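Local coordinates for protein Cyclo(L-leucyl-L-leucyl) synthase (PDB 6EZ3) that joins two leucyl groups, taken from leucyl-tRNA, into the cyclodipeptide cyclo(L-leucyl-L-leucyl) without using ATP, at residues 112-122 and 174-185. Numbering follows the deposited sequence.
Sequences FKNNIYYIDIY and AELPFFLNANPI
Y118 reaches from helix 116-131 to fit among A174, P177, F178 and I185 as a knob into a hole. With CG anti to the backbone N (chi1 175°), its ring is carried toward A174, in helix 162-175, where OH donates to A174 O at 2.7 Å, in the carbonyl plane and on a lone pair. Tyrosine suits this buried place because its ring packs on carbon while its hydroxyl pairs with a main-chain carbonyl. The compact P177 ring, with no N-H to bury, places CG 3.5 Å from Y118 CE1, and the F178 ring comes in obliquely, its plane turned 34° from that of Y118. F112 completes this aromatic cluster, its CD1 meeting the edge of the F178 ring.

The branched I185 spreads its methyls between partners: CG2 sits over one face of the F112 ring, 3.7 Å from the centroid in a CH-pi contact, and CD1 meets I121 CD1 at 3.8 Å. I121 lays CG2 against P177 CB. On the exposed Y117, P184 CB rests over one face of the ring, a second CH-pi contact that suits compact, apolar proline.

N115 positions the helix start that bears these side chains. As N-cap, its OD1 accepts from Y118 N at 3.1 Å and weakly from Y117 N, the short asparagine side chain letting one carbonyl oxygen reach both.

The 116-122 part of helix 116-131 crosses helix 177-181 at 95°. A174 and E175 belong to a segment predicted to bind substrate, and the side chain of E175, which may be critical in catalysis, sets off away from residues 112-122. F112 meets H107 of strand 106-108 edge-to-face, I125 further along helix 116-131 extends the packing on P177, and F178 touches M193 of strand 191-195, tying both segments to the central mixed sheet.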
# COMPACT_ATOMS: atom_id res chain seq x y z
N PHE A 112 -3.31 9.46 8.15
CA PHE A 112 -2.23 10.29 8.66
C PHE A 112 -2.11 11.67 7.97
O PHE A 112 -1.08 12.32 8.07
CB PHE A 112 -0.92 9.49 8.63
CG PHE A 112 -1.00 8.28 9.54
CD1 PHE A 112 -1.48 7.06 9.07
CD2 PHE A 112 -0.60 8.36 10.88
CE1 PHE A 112 -1.57 5.95 9.91
CE2 PHE A 112 -0.69 7.25 11.72
CZ PHE A 112 -1.16 6.05 11.22
N LYS A 113 -3.23 12.14 7.38
CA LYS A 113 -3.37 13.44 6.75
C LYS A 113 -2.82 14.57 7.64
O LYS A 113 -2.14 15.45 7.13
CB LYS A 113 -4.86 13.69 6.41
CG LYS A 113 -5.23 13.22 5.02
CD LYS A 113 -6.73 13.37 4.67
CE LYS A 113 -7.00 12.76 3.29
NZ LYS A 113 -8.26 13.24 2.67
N ASN A 114 -3.05 14.53 8.95
CA ASN A 114 -2.57 15.59 9.84
C ASN A 114 -1.30 15.22 10.65
O ASN A 114 -0.98 15.88 11.64
CB ASN A 114 -3.71 16.04 10.75
CG ASN A 114 -4.97 16.35 10.01
OD1 ASN A 114 -4.94 16.92 8.91
ND2 ASN A 114 -6.11 15.97 10.60
N ASN A 115 -0.58 14.16 10.20
CA ASN A 115 0.66 13.69 10.82
C ASN A 115 1.85 14.44 10.21
O ASN A 115 2.04 14.41 9.00
CB ASN A 115 0.80 12.17 10.68
CG ASN A 115 2.02 11.61 11.35
OD1 ASN A 115 3.09 11.55 10.75
ND2 ASN A 115 1.91 11.21 12.61
N ILE A 116 2.65 15.11 11.05
CA ILE A 116 3.79 15.90 10.59
C ILE A 116 4.72 15.10 9.68
O ILE A 116 5.15 15.63 8.66
CB ILE A 116 4.54 16.61 11.76
CG1 ILE A 116 5.16 15.61 12.75
CG2 ILE A 116 3.61 17.57 12.50
CD1 ILE A 116 6.30 16.19 13.61
N TYR A 117 4.99 13.80 10.02
CA TYR A 117 5.88 12.93 9.24
C TYR A 117 5.29 12.54 7.90
O TYR A 117 6.02 12.48 6.91
CB TYR A 117 6.32 11.71 10.05
CG TYR A 117 7.17 12.08 11.24
CD1 TYR A 117 8.51 12.40 11.10
CD2 TYR A 117 6.61 12.16 12.51
CE1 TYR A 117 9.29 12.75 12.19
CE2 TYR A 117 7.38 12.53 13.62
CZ TYR A 117 8.72 12.81 13.46
OH TYR A 117 9.48 13.15 14.56
N TYR A 118 3.98 12.29 7.85
CA TYR A 118 3.31 11.97 6.58
C TYR A 118 3.23 13.23 5.71
O TYR A 118 3.53 13.17 4.52
CB TYR A 118 1.94 11.34 6.83
CG TYR A 118 1.15 11.08 5.56
CD1 TYR A 118 1.26 9.87 4.88
CD2 TYR A 118 0.28 12.05 5.05
CE1 TYR A 118 0.54 9.63 3.71
CE2 TYR A 118 -0.45 11.81 3.88
CZ TYR A 118 -0.32 10.61 3.22
OH TYR A 118 -1.06 10.41 2.09
N ILE A 119 2.89 14.39 6.32
CA ILE A 119 2.82 15.72 5.69
C ILE A 119 4.14 16.06 4.97
O ILE A 119 4.11 16.46 3.81
CB ILE A 119 2.41 16.80 6.73
CG1 ILE A 119 0.89 16.75 6.99
CG2 ILE A 119 2.88 18.21 6.32
CD1 ILE A 119 0.44 17.25 8.31
N ASP A 120 5.28 15.84 5.65
CA ASP A 120 6.62 16.07 5.12
C ASP A 120 6.90 15.19 3.90
O ASP A 120 7.20 15.73 2.83
CB ASP A 120 7.69 15.87 6.21
CG ASP A 120 7.74 16.98 7.27
OD1 ASP A 120 6.77 17.80 7.33
OD2 ASP A 120 8.72 17.00 8.07
N ILE A 121 6.78 13.84 4.05
CA ILE A 121 7.00 12.85 3.00
C ILE A 121 6.06 13.13 1.79
O ILE A 121 6.56 13.24 0.67
CB ILE A 121 6.91 11.39 3.52
CG1 ILE A 121 7.90 11.15 4.68
CG2 ILE A 121 7.22 10.41 2.42
CD1 ILE A 121 7.67 9.90 5.57
N TYR A 122 4.73 13.31 2.03
CA TYR A 122 3.77 13.63 0.96
C TYR A 122 4.16 14.85 0.15
O TYR A 122 4.08 14.80 -1.08
CB TYR A 122 2.35 13.81 1.49
CG TYR A 122 1.31 13.87 0.38
CD1 TYR A 122 0.62 15.04 0.11
CD2 TYR A 122 1.03 12.75 -0.40
CE1 TYR A 122 -0.36 15.10 -0.89
CE2 TYR A 122 0.07 12.80 -1.42
CZ TYR A 122 -0.62 13.98 -1.67
OH TYR A 122 -1.59 14.01 -2.65
N ALA A 174 -0.67 9.52 -2.47
CA ALA A 174 -1.13 9.39 -1.09
C ALA A 174 -0.67 8.09 -0.42
O ALA A 174 -0.39 8.10 0.79
CB ALA A 174 -2.63 9.50 -1.03
N GLU A 175 -0.58 6.98 -1.19
CA GLU A 175 -0.16 5.63 -0.76
C GLU A 175 1.37 5.53 -0.54
O GLU A 175 1.82 4.84 0.36
CB GLU A 175 -0.64 4.63 -1.84
CG GLU A 175 -0.39 3.15 -1.57
CD GLU A 175 -1.00 2.23 -2.62
OE1 GLU A 175 -2.21 1.93 -2.50
OE2 GLU A 175 -0.28 1.79 -3.55
N LEU A 176 2.13 6.26 -1.37
CA LEU A 176 3.59 6.30 -1.48
C LEU A 176 4.35 6.56 -0.18
O LEU A 176 5.33 5.84 0.05
CB LEU A 176 4.05 7.29 -2.54
CG LEU A 176 5.06 6.67 -3.50
CD1 LEU A 176 4.37 6.02 -4.67
CD2 LEU A 176 6.10 7.63 -3.92
N PRO A 177 3.94 7.50 0.69
CA PRO A 177 4.71 7.70 1.94
C PRO A 177 4.95 6.44 2.78
O PRO A 177 6.03 6.33 3.37
CB PRO A 177 3.91 8.76 2.68
CG PRO A 177 3.34 9.60 1.53
CD PRO A 177 2.88 8.51 0.58
N PHE A 178 4.00 5.45 2.75
CA PHE A 178 4.11 4.15 3.46
C PHE A 178 5.10 3.18 2.78
O PHE A 178 5.61 2.25 3.39
CB PHE A 178 2.74 3.50 3.62
CG PHE A 178 1.84 4.33 4.49
CD1 PHE A 178 0.88 5.16 3.93
CD2 PHE A 178 2.00 4.34 5.87
CE1 PHE A 178 0.09 6.00 4.74
CE2 PHE A 178 1.20 5.16 6.68
CZ PHE A 178 0.24 5.97 6.11
N PHE A 179 5.39 3.42 1.52
CA PHE A 179 6.31 2.58 0.75
C PHE A 179 7.77 3.02 0.90
O PHE A 179 8.68 2.17 0.81
CB PHE A 179 5.89 2.59 -0.74
CG PHE A 179 4.69 1.72 -1.02
CD1 PHE A 179 4.84 0.46 -1.54
CD2 PHE A 179 3.41 2.16 -0.71
CE1 PHE A 179 3.73 -0.34 -1.78
CE2 PHE A 179 2.31 1.34 -0.94
CZ PHE A 179 2.48 0.10 -1.47
N LEU A 180 7.98 4.34 1.12
CA LEU A 180 9.29 4.95 1.25
C LEU A 180 9.81 4.98 2.69
O LEU A 180 10.96 4.59 2.92
CB LEU A 180 9.30 6.35 0.62
CG LEU A 180 8.96 6.48 -0.87
CD1 LEU A 180 8.80 7.91 -1.26
CD2 LEU A 180 10.04 5.89 -1.72
N ASN A 181 8.99 5.43 3.65
CA ASN A 181 9.37 5.46 5.07
C ASN A 181 8.15 5.51 6.00
O ASN A 181 7.77 6.58 6.49
CB ASN A 181 10.35 6.59 5.40
CG ASN A 181 10.99 6.50 6.75
OD1 ASN A 181 11.10 5.43 7.36
ND2 ASN A 181 11.48 7.61 7.23
N ALA A 182 7.54 4.35 6.23
CA ALA A 182 6.37 4.20 7.07
C ALA A 182 6.73 4.33 8.55
O ALA A 182 5.89 4.77 9.32
CB ALA A 182 5.74 2.85 6.81
N ASN A 183 7.97 3.97 8.93
CA ASN A 183 8.49 3.97 10.31
C ASN A 183 8.11 5.18 11.19
O ASN A 183 7.57 4.93 12.26
CB ASN A 183 9.99 3.78 10.32
CG ASN A 183 10.41 2.55 9.61
OD1 ASN A 183 10.24 1.46 10.13
ND2 ASN A 183 10.90 2.71 8.38
N PRO A 184 8.36 6.46 10.83
CA PRO A 184 7.97 7.54 11.74
C PRO A 184 6.46 7.86 11.78
O PRO A 184 6.01 8.56 12.69
CB PRO A 184 8.79 8.71 11.23
CG PRO A 184 8.94 8.46 9.78
CD PRO A 184 8.97 6.99 9.59
N ILE A 185 5.70 7.37 10.78
CA ILE A 185 4.26 7.58 10.66
C ILE A 185 3.53 6.59 11.58
O ILE A 185 2.87 7.01 12.52
CB ILE A 185 3.79 7.51 9.17
CG1 ILE A 185 4.62 8.42 8.24
CG2 ILE A 185 2.33 7.85 9.08
CD1 ILE A 185 4.57 8.07 6.79